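Local atomic coordinates of uncharacterized protein (Streptococcus pneumoniae, PDB entry 3LFT), a protein that binds L-tryptophan and probably serves as the substrate-binding component of an ABC transporter, possibly for that amino acid. Residues I5-F10 against L18-I23; L27-Y32 against L239-G244; L65-A70 against K245-V250; N98-L103 against G108-V113. One frame throughout, in Å; residues are numbered along the deposited sequence.

How the interactions relate
Strand 3-9 runs into helix 14-29, and interaction 1 closes this short loop first. At the end of that helix and just beyond it, residues 27-32 meet residues 239-244 in interaction 2, which closes a loop of about two hundred residues. Strand 65-69 then meets residues 245-250 in interaction 3. Interactions 2 and 3 cross along the chain, and both use helix 236-251. Interaction 4 is a short local closure onto strand 110-115, nested inside both long loops. Interactions 1 and 3 set helices 14-29 and 236-251 on one parallel sheet, interaction 2 joins the helices to each other, and interaction 4 lays a loop on strand 110-115 of that sheet.

Interaction 1 of 4, residues I5-F10 against L18-I23; sequences IGVLQF and LIYKGI
The Tyr20 ring and the Gln9 amide are the flat groups of this contact, and their planes lie 61° apart. Val7 and the Gln9 amide oxygen both approach the Tyr20 ring obliquely. The ring is also stacked with Phe41 of strand 37-43, so part of its packing comes from the next strand.

Val7 CG1 comes within 4.0 Å of Tyr20 CE2. This is an apolar contact between one methyl branch and one ring carbon. Val7 has CG1 anti to its backbone N (chi1 176°), and that branch is the one that meets the ring. The CB of Val7 and the CB of Tyr20 each point toward the opposite segment.

Gln9 has an extended chain and brings OE1 to 3.8 Å from Tyr20 CB. This is packing at the base of the tyrosine side chain. The other end of the amide is held by hydrogen bonds from NE2 to Val11 O and to Asp17 OD1. These two bonds fix the rotation of the amide, with one partner in the loop before the helix and one in its first turn.

The backbones stay well apart, with the closest CA atoms, those of Gln9 and Tyr20, separated by 8.1 Å. Side chains fill the distance between them. Ile19, next to Tyr20, touches the bound tryptophan, so this helix also borders the ligand pocket. The arrangement is the strand-to-helix packing of a beta-alpha-beta unit, here strand 3-9, helix 14-29 and strand 37-43, at one edge of the six-stranded parallel sheet.

Interaction 2 of 4, residues L27-Y32 against L239-G244; sequences LAEEGY and LGVATG
Van der Waals packing sets a methyl of Leu27 against the backbone of Gly244. The methyl Leu27 CD2 lies 4.0 Å from Gly244 O. The CA atoms of Leu27 and Gly244 are 5.0 Å apart. Gly244 has no side chain, and this allows the two helices to come so close. Leu27 also reaches Ile247 and Val248, one turn further along helix 236-251.

A second contact is looser. Glu29 OE2 is 4.4 Å from Val241 CG1. The charge of Glu29 is met by Lys245, whose NZ forms salt bridges with both Glu29 and Glu30.

The hydrogen bonds lie within each segment. Thr243 OG1 donates to Leu239 O at 2.8 Å, tilted 33° from the carbonyl plane. Thr243 N bonds to the same oxygen from the opposite face of that plane, so two bonds grip Leu239 O. In the other segment, Tyr32 N reaches Leu27 O at 2.9 Å and Gly31 N reaches Ala28 O at 2.9 Å.

Gly31 has positive phi (97°), and these two bonds back into the last turn make a Schellman motif after the helix, beside a helix-helix contact made close by Gly244.

Interaction 3 of 4, residues L65-A70 against K245-V250; sequences LVVGIA and KMIVQV. With TRP (tryptophan), chain C.
Ile247 is the main bump on the helix side, and it meets Leu65 and Val67 on the strand. Its CD1 presses against Val67 CG2 at 3.6 Å. Its CG2 branch turns instead to Leu65 and lies 4.0 Å from Leu65 CD1. The isoleucine thus fits over both strand residues, crossing each side chain at about a right angle.

Leu65 fills the hollow between Ile247 and Val250, which are one helical turn apart. Its CD2 is 3.8 Å from Val250 CG1 and also 3.8 Å from Ile247 O. Its CG sits between the backbone N and the carbonyl carbon (chi1 57°), the crowded position, and from there CD1 lies on Ile247, while CD2 sits in the groove between Ile247 and Val250.

Leu65, Val67, Ile247 and Val250 are all buried. Ile23 and Leu27 of helix 14-29 pack on Ile247 as well. The axes of residues 65-69 and 245-250 run nearly antiparallel (161°) and come within 10.1 Å of each other.

At the other end of the strand, Ala70 CB is 3.5 Å from O of the bound tryptophan. Ala70 is the N-cap residue of helix 71-80. Such a helix packed on a parallel sheet, with the ligand at the C-terminal end of a strand, is characteristic of the alpha/beta domains of periplasmic-type binding proteins.

Interaction 4 of 4, residues N98-L103 against G108-V113; sequences NLVKDL and GNVTGV
Val110 holds CG1 anti to its backbone N (chi1 -177°), which sets its two methyls astride the carbonyl oxygen of Leu99. Val110 CB is 3.4 Å from Leu99 O. CG1 and CG2 of Val110 follow at 3.8 Å and 3.7 Å from that same oxygen. The Val110 side chain is thus packed against a backbone oxygen through all three of its carbons. Val110 CG1 also touches Leu99 CB at 4.2 Å.

Val100 takes a different setting. Its CG1 is anti to the carbonyl carbon (chi1 -54°), and this branch lies 3.8 Å from Val110 O. The same methyl is 4.4 Å from Val110 CG1, a looser apolar contact. Leu99 and Val100 therefore meet the same valine, one mainly at its side chain and the other mainly at its carbonyl oxygen.

Val110 lies at the start of strand 110-115, in the parallel alpha/beta sheet of a periplasmic-type binding-protein domain. Residues 98-103 belong to the loop that links the neighbouring strands 86-89 and 110-115. The loop folds back over the start of the strand it precedes. The touching residues are buried.

Beyond the two segments, helix 71-80 packs on both Leu99 and Val110 through Ala78. Met88 of strand 86-89 touches the same two residues. Asn109, just before Val110, is fixed by hydrogen bonds from ND2 to Thr81 O and Leu84 O.

Interaction 1 of 4, residues I5-F10 against L18-I23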
loop_
_atom_site.group_PDB
_atom_site.type_symbol
_atom_site.label_atom_id
_atom_site.label_comp_id
_atom_site.label_asym_id
_atom_site.label_seq_id
_atom_site.Cartn_x
_atom_site.Cartn_y
_atom_site.Cartn_z
ATOM N N ILE A 5 19.090 -12.586 -5.138
ATOM C CA ILE A 5 17.953 -11.721 -5.518
ATOM C C ILE A 5 18.240 -10.265 -5.215
ATOM O O ILE A 5 18.984 -9.948 -4.283
ATOM C CB ILE A 5 16.624 -12.142 -4.849
ATOM C CG1 ILE A 5 16.688 -11.938 -3.342
ATOM C CG2 ILE A 5 16.297 -13.602 -5.146
ATOM C CD1 ILE A 5 15.331 -12.151 -2.628
ATOM N N GLY A 6 17.678 -9.379 -6.027
ATOM C CA GLY A 6 17.735 -7.956 -5.745
ATOM C C GLY A 6 16.372 -7.490 -5.272
ATOM O O GLY A 6 15.340 -7.952 -5.774
ATOM N N VAL A 7 16.370 -6.593 -4.292
ATOM C CA VAL A 7 15.117 -6.053 -3.724
ATOM C C VAL A 7 15.188 -4.537 -3.724
ATOM O O VAL A 7 16.146 -3.956 -3.196
ATOM C CB VAL A 7 14.893 -6.550 -2.293
ATOM C CG1 VAL A 7 13.646 -5.921 -1.663
ATOM C CG2 VAL A 7 14.786 -8.068 -2.244
ATOM N N LEU A 8 14.191 -3.901 -4.342
ATOM C CA LEU A 8 14.075 -2.443 -4.328
ATOM C C LEU A 8 12.835 -2.087 -3.529
ATOM O O LEU A 8 11.711 -2.421 -3.923
ATOM C CB LEU A 8 13.978 -1.868 -5.756
ATOM C CG LEU A 8 13.822 -0.343 -5.844
ATOM C CD1 LEU A 8 15.049 0.384 -5.282
ATOM C CD2 LEU A 8 13.554 0.081 -7.290
ATOM N N GLN A 9 13.049 -1.440 -2.383
ATOM C CA GLN A 9 11.946 -0.901 -1.607
ATOM C C GLN A 9 11.779 0.568 -2.008
ATOM O O GLN A 9 12.732 1.332 -2.016
ATOM C CB GLN A 9 12.236 -1.056 -0.123
ATOM C CG GLN A 9 11.086 -0.548 0.751
ATOM C CD GLN A 9 11.297 -0.889 2.208
ATOM O OE1 GLN A 9 11.796 -1.962 2.556
ATOM N NE2 GLN A 9 10.895 0.040 3.078
ATOM N N PHE A 10 10.550 0.961 -2.340
ATOM C CA PHE A 10 10.358 2.282 -2.923
ATOM C C PHE A 10 10.762 3.395 -1.957
ATOM O O PHE A 10 11.406 4.357 -2.365
ATOM C CB PHE A 10 8.907 2.485 -3.383
ATOM C CG PHE A 10 8.608 3.889 -3.851
ATOM C CD1 PHE A 10 9.398 4.510 -4.826
ATOM C CD2 PHE A 10 7.543 4.598 -3.299
ATOM C CE1 PHE A 10 9.122 5.794 -5.241
ATOM C CE2 PHE A 10 7.263 5.899 -3.707
ATOM C CZ PHE A 10 8.051 6.499 -4.680
ATOM N N LEU A 18 7.510 -3.659 7.149
ATOM C CA LEU A 18 6.882 -4.893 7.619
ATOM C C LEU A 18 6.690 -5.906 6.478
ATOM O O LEU A 18 6.902 -7.115 6.682
ATOM C CB LEU A 18 5.571 -4.587 8.348
ATOM C CG LEU A 18 4.857 -5.744 9.038
ATOM C CD1 LEU A 18 5.751 -6.583 9.963
ATOM C CD2 LEU A 18 3.675 -5.173 9.813
ATOM N N ILE A 19 6.330 -5.427 5.290
ATOM C CA ILE A 19 6.305 -6.292 4.117
ATOM C C ILE A 19 7.683 -6.919 3.879
ATOM O O ILE A 19 7.780 -8.136 3.649
ATOM C CB ILE A 19 5.801 -5.528 2.881
ATOM C CG1 ILE A 19 4.326 -5.168 3.092
ATOM C CG2 ILE A 19 6.006 -6.352 1.602
ATOM C CD1 ILE A 19 3.838 -4.166 2.072
ATOM N N TYR A 20 8.747 -6.121 3.954
ATOM C CA TYR A 20 10.073 -6.672 3.743
ATOM C C TYR A 20 10.427 -7.720 4.810
ATOM O O TYR A 20 11.023 -8.758 4.490
ATOM C CB TYR A 20 11.143 -5.570 3.623
ATOM C CG TYR A 20 12.534 -6.104 3.328
ATOM C CD1 TYR A 20 13.627 -5.722 4.109
ATOM C CD2 TYR A 20 12.741 -7.010 2.292
ATOM C CE1 TYR A 20 14.906 -6.217 3.828
ATOM C CE2 TYR A 20 14.009 -7.517 2.026
ATOM C CZ TYR A 20 15.063 -7.118 2.792
ATOM O OH TYR A 20 16.317 -7.625 2.510
ATOM N N LYS A 21 10.065 -7.469 6.069
ATOM C CA LYS A 21 10.258 -8.456 7.131
ATOM C C LYS A 21 9.539 -9.751 6.749
ATOM O O LYS A 21 10.096 -10.853 6.873
ATOM C CB LYS A 21 9.750 -7.909 8.472
ATOM C CG LYS A 21 9.382 -8.964 9.520
ATOM C CD LYS A 21 10.592 -9.526 10.246
ATOM C CE LYS A 21 10.155 -10.571 11.259
ATOM N NZ LYS A 21 8.718 -10.407 11.636
ATOM N N GLY A 22 8.292 -9.621 6.280
ATOM C CA GLY A 22 7.513 -10.778 5.809
ATOM C C GLY A 22 8.186 -11.527 4.671
ATOM O O GLY A 22 8.215 -12.756 4.668
ATOM N N ILE A 23 8.759 -10.794 3.714
ATOM C CA ILE A 23 9.507 -11.429 2.624
ATOM C C ILE A 23 10.622 -12.306 3.183
ATOM O O ILE A 23 10.769 -13.472 2.789
ATOM C CB ILE A 23 10.063 -10.373 1.632
ATOM C CG1 ILE A 23 8.924 -9.742 0.819
ATOM C CG2 ILE A 23 11.160 -10.994 0.713
ATOM C CD1 ILE A 23 9.335 -8.490 0.049
#

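Interaction 2 of 4, residues L27-Y32 against L239-G244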
loop_
_atom_site.group_PDB
_atom_site.type_symbol
_atom_site.label_atom_id
_atom_site.label_comp_id
_atom_site.label_asym_id
_atom_site.label_seq_id
_atom_site.Cartn_x
_atom_site.Cartn_y
_atom_site.Cartn_z
ATOM N N LEU A 27 10.916 -16.383 2.813
ATOM C CA LEU A 27 12.144 -17.005 2.292
ATOM C C LEU A 27 12.769 -17.979 3.279
ATOM O O LEU A 27 13.130 -19.094 2.919
ATOM C CB LEU A 27 13.189 -15.948 1.939
ATOM C CG LEU A 27 12.858 -15.086 0.724
ATOM C CD1 LEU A 27 13.796 -13.897 0.676
ATOM C CD2 LEU A 27 12.964 -15.921 -0.535
ATOM N N ALA A 28 12.909 -17.543 4.527
ATOM C CA ALA A 28 13.561 -18.359 5.542
ATOM C C ALA A 28 12.787 -19.652 5.808
ATOM O O ALA A 28 13.388 -20.720 5.995
ATOM C CB ALA A 28 13.736 -17.555 6.809
ATOM N N GLU A 29 11.458 -19.577 5.800
ATOM C CA GLU A 29 10.610 -20.753 6.030
ATOM C C GLU A 29 10.857 -21.841 4.976
ATOM O O GLU A 29 10.719 -23.031 5.250
ATOM C CB GLU A 29 9.136 -20.314 6.058
ATOM C CG GLU A 29 8.115 -21.391 6.376
ATOM C CD GLU A 29 6.688 -20.876 6.236
ATOM O OE1 GLU A 29 5.767 -21.702 6.102
ATOM O OE2 GLU A 29 6.481 -19.645 6.246
ATOM N N GLU A 30 11.242 -21.410 3.781
ATOM C CA GLU A 30 11.524 -22.318 2.667
ATOM C C GLU A 30 12.998 -22.728 2.584
ATOM O O GLU A 30 13.393 -23.452 1.665
ATOM C CB GLU A 30 11.072 -21.685 1.339
ATOM C CG GLU A 30 9.573 -21.382 1.236
ATOM C CD GLU A 30 8.719 -22.612 1.466
ATOM O OE1 GLU A 30 9.129 -23.721 1.066
ATOM O OE2 GLU A 30 7.636 -22.455 2.058
ATOM N N GLY A 31 13.806 -22.269 3.536
ATOM C CA GLY A 31 15.239 -22.602 3.570
ATOM C C GLY A 31 16.168 -21.565 2.964
ATOM O O GLY A 31 17.393 -21.737 2.981
ATOM N N TYR A 32 15.595 -20.502 2.413
ATOM C CA TYR A 32 16.391 -19.465 1.776
ATOM C C TYR A 32 16.785 -18.418 2.815
ATOM O O TYR A 32 16.115 -17.404 3.009
ATOM C CB TYR A 32 15.667 -18.884 0.557
ATOM C CG TYR A 32 15.483 -19.893 -0.561
ATOM C CD1 TYR A 32 16.334 -19.904 -1.668
ATOM C CD2 TYR A 32 14.474 -20.862 -0.496
ATOM C CE1 TYR A 32 16.158 -20.843 -2.690
ATOM C CE2 TYR A 32 14.300 -21.797 -1.502
ATOM C CZ TYR A 32 15.138 -21.783 -2.596
ATOM O OH TYR A 32 14.963 -22.715 -3.601
ATOM N N LEU A 239 1.208 -10.120 3.475
ATOM C CA LEU A 239 1.616 -9.738 2.115
ATOM C C LEU A 239 3.062 -10.082 1.865
ATOM O O LEU A 239 3.426 -10.618 0.802
ATOM C CB LEU A 239 1.398 -8.248 1.851
ATOM C CG LEU A 239 -0.060 -7.774 1.817
ATOM C CD1 LEU A 239 -0.092 -6.255 1.856
ATOM C CD2 LEU A 239 -0.781 -8.334 0.590
ATOM N N GLY A 240 3.911 -9.794 2.847
ATOM C CA GLY A 240 5.336 -10.068 2.663
ATOM C C GLY A 240 5.629 -11.557 2.630
ATOM O O GLY A 240 6.402 -12.024 1.786
ATOM N N VAL A 241 5.035 -12.329 3.540
ATOM C CA VAL A 241 5.263 -13.784 3.520
ATOM C C VAL A 241 4.820 -14.388 2.195
ATOM O O VAL A 241 5.533 -15.206 1.601
ATOM C CB VAL A 241 4.547 -14.483 4.700
ATOM C CG1 VAL A 241 4.668 -16.008 4.612
ATOM C CG2 VAL A 241 5.136 -13.998 6.014
ATOM N N ALA A 242 3.666 -13.958 1.697
ATOM C CA ALA A 242 3.164 -14.493 0.434
ATOM C C ALA A 242 4.098 -14.131 -0.718
ATOM O O ALA A 242 4.319 -14.930 -1.626
ATOM C CB ALA A 242 1.750 -13.970 0.164
ATOM N N THR A 243 4.682 -12.931 -0.659
ATOM C CA THR A 243 5.658 -12.531 -1.656
ATOM C C THR A 243 6.893 -13.428 -1.550
ATOM O O THR A 243 7.420 -13.889 -2.569
ATOM C CB THR A 243 6.072 -11.071 -1.474
ATOM O OG1 THR A 243 4.930 -10.210 -1.581
ATOM C CG2 THR A 243 7.094 -10.656 -2.521
ATOM N N GLY A 244 7.361 -13.673 -0.323
ATOM C CA GLY A 244 8.503 -14.587 -0.129
ATOM C C GLY A 244 8.269 -15.942 -0.765
ATOM O O GLY A 244 9.157 -16.509 -1.426
#

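Interaction 3 of 4, residues L65-A70 against K245-V250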
loop_
_atom_site.group_PDB
_atom_site.type_symbol
_atom_site.label_atom_id
_atom_site.label_comp_id
_atom_site.label_asym_id
_atom_site.label_seq_id
_atom_site.Cartn_x
_atom_site.Cartn_y
_atom_site.Cartn_z
ATOM N N LEU A 65 16.436 -12.961 -9.877
ATOM C CA LEU A 65 15.185 -12.209 -10.030
ATOM C C LEU A 65 15.306 -10.949 -9.199
ATOM O O LEU A 65 16.221 -10.819 -8.372
ATOM C CB LEU A 65 13.941 -13.026 -9.612
ATOM C CG LEU A 65 13.871 -13.601 -8.187
ATOM C CD1 LEU A 65 13.502 -12.544 -7.133
ATOM C CD2 LEU A 65 12.859 -14.741 -8.156
ATOM N N VAL A 66 14.384 -10.011 -9.418
ATOM C CA VAL A 66 14.310 -8.810 -8.608
ATOM C C VAL A 66 12.901 -8.663 -8.038
ATOM O O VAL A 66 11.926 -9.203 -8.594
ATOM C CB VAL A 66 14.735 -7.545 -9.412
ATOM C CG1 VAL A 66 16.219 -7.602 -9.766
ATOM C CG2 VAL A 66 13.915 -7.423 -10.673
ATOM N N VAL A 67 12.811 -7.909 -6.946
ATOM C CA VAL A 67 11.574 -7.731 -6.186
ATOM C C VAL A 67 11.346 -6.252 -5.993
ATOM O O VAL A 67 12.256 -5.561 -5.530
ATOM C CB VAL A 67 11.682 -8.395 -4.779
ATOM C CG1 VAL A 67 10.351 -8.291 -4.029
ATOM C CG2 VAL A 67 12.106 -9.869 -4.900
ATOM N N GLY A 68 10.163 -5.768 -6.352
ATOM C CA GLY A 68 9.824 -4.367 -6.145
ATOM C C GLY A 68 8.754 -4.228 -5.089
ATOM O O GLY A 68 7.629 -4.715 -5.265
ATOM N N ILE A 69 9.111 -3.580 -3.982
ATOM C CA ILE A 69 8.154 -3.318 -2.893
ATOM C C ILE A 69 7.519 -1.962 -3.136
ATOM O O ILE A 69 8.205 -0.936 -3.085
ATOM C CB ILE A 69 8.822 -3.360 -1.480
ATOM C CG1 ILE A 69 9.659 -4.634 -1.309
ATOM C CG2 ILE A 69 7.721 -3.263 -0.407
ATOM C CD1 ILE A 69 10.382 -4.749 0.055
ATOM N N ALA A 70 6.213 -2.014 -3.436
ATOM C CA ALA A 70 5.344 -0.884 -3.820
ATOM C C ALA A 70 5.412 -0.634 -5.323
ATOM O O ALA A 70 6.411 -0.941 -5.990
ATOM C CB ALA A 70 5.629 0.410 -3.000
ATOM N N LYS A 245 7.089 -16.496 -0.540
ATOM C CA LYS A 245 6.779 -17.782 -1.127
ATOM C C LYS A 245 6.736 -17.771 -2.635
ATOM O O LYS A 245 7.178 -18.738 -3.261
ATOM C CB LYS A 245 5.504 -18.340 -0.525
ATOM C CG LYS A 245 5.770 -18.738 0.920
ATOM C CD LYS A 245 4.566 -19.279 1.645
ATOM C CE LYS A 245 4.951 -19.631 3.077
ATOM N NZ LYS A 245 5.926 -20.754 3.156
HETATM N N MSE A 246 6.251 -16.693 -3.251
HETATM C CA MSE A 246 6.267 -16.583 -4.723
HETATM C C MSE A 246 7.687 -16.410 -5.248
HETATM O O MSE A 246 7.998 -16.960 -6.305
HETATM C CB MSE A 246 5.362 -15.449 -5.214
HETATM C CG MSE A 246 3.900 -15.723 -4.881
HETATM SE SE MSE A 246 2.705 -14.456 -5.703
HETATM C CE MSE A 246 2.775 -15.147 -7.515
ATOM N N ILE A 247 8.550 -15.704 -4.520
ATOM C CA ILE A 247 9.945 -15.608 -4.930
ATOM C C ILE A 247 10.530 -17.018 -5.012
ATOM O O ILE A 247 11.223 -17.342 -5.980
ATOM C CB ILE A 247 10.731 -14.770 -3.915
ATOM C CG1 ILE A 247 10.321 -13.297 -4.017
ATOM C CG2 ILE A 247 12.227 -14.905 -4.152
ATOM C CD1 ILE A 247 10.791 -12.463 -2.819
ATOM N N VAL A 248 10.265 -17.849 -4.006
ATOM C CA VAL A 248 10.793 -19.204 -4.007
ATOM C C VAL A 248 10.230 -19.997 -5.178
ATOM O O VAL A 248 10.972 -20.740 -5.842
ATOM C CB VAL A 248 10.514 -19.891 -2.661
ATOM C CG1 VAL A 248 10.835 -21.384 -2.715
ATOM C CG2 VAL A 248 11.333 -19.201 -1.563
ATOM N N GLN A 249 8.927 -19.863 -5.443
ATOM C CA GLN A 249 8.338 -20.568 -6.577
ATOM C C GLN A 249 9.084 -20.236 -7.877
ATOM O O GLN A 249 9.317 -21.128 -8.716
ATOM C CB GLN A 249 6.881 -20.164 -6.750
ATOM C CG GLN A 249 5.850 -20.849 -5.936
ATOM C CD GLN A 249 4.484 -20.418 -6.436
ATOM O OE1 GLN A 249 3.935 -20.975 -7.405
ATOM N NE2 GLN A 249 3.961 -19.376 -5.829
ATOM N N VAL A 250 9.426 -18.964 -8.063
ATOM C CA VAL A 250 10.107 -18.519 -9.269
ATOM C C VAL A 250 11.561 -18.977 -9.281
ATOM O O VAL A 250 12.043 -19.448 -10.311
ATOM C CB VAL A 250 9.915 -16.995 -9.523
ATOM C CG1 VAL A 250 10.739 -16.543 -10.741
ATOM C CG2 VAL A 250 8.431 -16.681 -9.738
HETATM N N TRP C . 0.148 -1.239 -2.313
HETATM C CA TRP C . 1.010 -0.024 -2.412
HETATM C C TRP C . 1.400 0.210 -3.835
HETATM O O TRP C . 2.384 0.905 -4.103
HETATM C CB TRP C . 2.239 -0.184 -1.503
HETATM C CG TRP C . 1.842 -0.340 -0.057
HETATM C CD1 TRP C . 1.759 -1.519 0.684
HETATM C CD2 TRP C . 1.427 0.740 0.846
HETATM N NE1 TRP C . 1.338 -1.232 1.961
HETATM C CE2 TRP C . 1.110 0.073 2.112
HETATM C CE3 TRP C . 1.281 2.096 0.673
HETATM C CZ2 TRP C . 0.672 0.853 3.168
HETATM C CZ3 TRP C . 0.831 2.850 1.753
HETATM C CH2 TRP C . 0.541 2.220 2.980
HETATM O OXT TRP C . 0.726 -0.302 -4.740
#

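Interaction 4 of 4, residues N98-L103 against G108-V113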
loop_
_atom_site.group_PDB
_atom_site.type_symbol
_atom_site.label_atom_id
_atom_site.label_comp_id
_atom_site.label_asym_id
_atom_site.label_seq_id
_atom_site.Cartn_x
_atom_site.Cartn_y
_atom_site.Cartn_z
ATOM N N ASN A 98 0.147 -1.233 -15.543
ATOM C CA ASN A 98 0.736 -1.772 -16.781
ATOM C C ASN A 98 1.843 -2.793 -16.490
ATOM O O ASN A 98 2.809 -2.898 -17.250
ATOM C CB ASN A 98 1.256 -0.633 -17.686
ATOM C CG ASN A 98 1.297 -1.012 -19.157
ATOM O OD1 ASN A 98 2.121 -0.494 -19.934
ATOM N ND2 ASN A 98 0.381 -1.852 -19.564
ATOM N N LEU A 99 1.688 -3.537 -15.391
ATOM C CA LEU A 99 2.673 -4.536 -14.971
ATOM C C LEU A 99 2.338 -5.949 -15.435
ATOM O O LEU A 99 3.246 -6.756 -15.686
ATOM C CB LEU A 99 2.847 -4.514 -13.441
ATOM C CG LEU A 99 3.654 -3.316 -12.920
ATOM C CD1 LEU A 99 3.494 -3.159 -11.408
ATOM C CD2 LEU A 99 5.125 -3.461 -13.268
ATOM N N VAL A 100 1.046 -6.244 -15.539
ATOM C CA VAL A 100 0.564 -7.550 -16.001
ATOM C C VAL A 100 -0.585 -7.316 -16.957
ATOM O O VAL A 100 -1.260 -6.286 -16.866
ATOM C CB VAL A 100 0.084 -8.442 -14.835
ATOM C CG1 VAL A 100 1.180 -8.575 -13.758
ATOM C CG2 VAL A 100 -1.203 -7.893 -14.193
ATOM N N LYS A 101 -0.801 -8.254 -17.878
ATOM C CA LYS A 101 -1.944 -8.154 -18.796
ATOM C C LYS A 101 -3.273 -8.449 -18.094
ATOM O O LYS A 101 -4.274 -7.755 -18.308
ATOM C CB LYS A 101 -1.772 -9.074 -20.003
ATOM C CG LYS A 101 -2.881 -8.914 -21.026
ATOM C CD LYS A 101 -2.540 -9.562 -22.339
ATOM C CE LYS A 101 -3.711 -9.437 -23.288
ATOM N NZ LYS A 101 -4.010 -8.012 -23.608
ATOM N N ASP A 102 -3.282 -9.510 -17.287
ATOM C CA ASP A 102 -4.418 -9.833 -16.424
ATOM C C ASP A 102 -3.880 -10.619 -15.227
ATOM O O ASP A 102 -2.675 -10.949 -15.168
ATOM C CB ASP A 102 -5.597 -10.517 -17.148
ATOM C CG ASP A 102 -5.271 -11.899 -17.670
ATOM O OD1 ASP A 102 -4.764 -12.749 -16.920
ATOM O OD2 ASP A 102 -5.591 -12.172 -18.848
ATOM N N LEU A 103 -4.755 -10.910 -14.278
ATOM C CA LEU A 103 -4.300 -11.530 -13.028
ATOM C C LEU A 103 -3.960 -12.985 -13.199
ATOM O O LEU A 103 -3.168 -13.514 -12.416
ATOM C CB LEU A 103 -5.370 -11.402 -11.961
ATOM C CG LEU A 103 -5.777 -10.006 -11.509
ATOM C CD1 LEU A 103 -6.944 -10.161 -10.531
ATOM C CD2 LEU A 103 -4.616 -9.255 -10.876
ATOM N N GLY A 108 4.131 -11.670 -19.182
ATOM C CA GLY A 108 5.522 -11.228 -19.381
ATOM C C GLY A 108 6.386 -11.716 -18.235
ATOM O O GLY A 108 6.163 -12.809 -17.683
ATOM N N ASN A 109 7.349 -10.893 -17.840
ATOM C CA ASN A 109 8.308 -11.277 -16.810
ATOM C C ASN A 109 7.918 -10.862 -15.384
ATOM O O ASN A 109 8.701 -11.014 -14.460
ATOM C CB ASN A 109 9.698 -10.747 -17.158
ATOM C CG ASN A 109 9.769 -9.227 -17.186
ATOM O OD1 ASN A 109 8.911 -8.553 -17.763
ATOM N ND2 ASN A 109 10.848 -8.684 -16.631
ATOM N N VAL A 110 6.687 -10.382 -15.200
ATOM C CA VAL A 110 6.238 -9.839 -13.916
ATOM C C VAL A 110 5.098 -10.668 -13.314
ATOM O O VAL A 110 4.117 -10.949 -13.979
ATOM C CB VAL A 110 5.736 -8.380 -14.070
ATOM C CG1 VAL A 110 5.353 -7.804 -12.718
ATOM C CG2 VAL A 110 6.774 -7.482 -14.773
ATOM N N THR A 111 5.219 -11.033 -12.046
ATOM C CA THR A 111 4.087 -11.588 -11.280
ATOM C C THR A 111 4.233 -11.122 -9.841
ATOM O O THR A 111 5.138 -10.339 -9.556
ATOM C CB THR A 111 4.009 -13.124 -11.421
ATOM O OG1 THR A 111 2.793 -13.555 -10.804
ATOM C CG2 THR A 111 5.176 -13.820 -10.773
ATOM N N GLY A 112 3.356 -11.582 -8.952
ATOM C CA GLY A 112 3.557 -11.290 -7.518
ATOM C C GLY A 112 2.278 -11.110 -6.747
ATOM O O GLY A 112 1.261 -11.714 -7.072
ATOM N N VAL A 113 2.353 -10.238 -5.733
ATOM C CA VAL A 113 1.303 -10.080 -4.720
ATOM C C VAL A 113 0.701 -8.684 -4.797
ATOM O O VAL A 113 1.428 -7.689 -4.885
ATOM C CB VAL A 113 1.919 -10.320 -3.306
ATOM C CG1 VAL A 113 0.936 -9.893 -2.207
ATOM C CG2 VAL A 113 2.302 -11.791 -3.151
#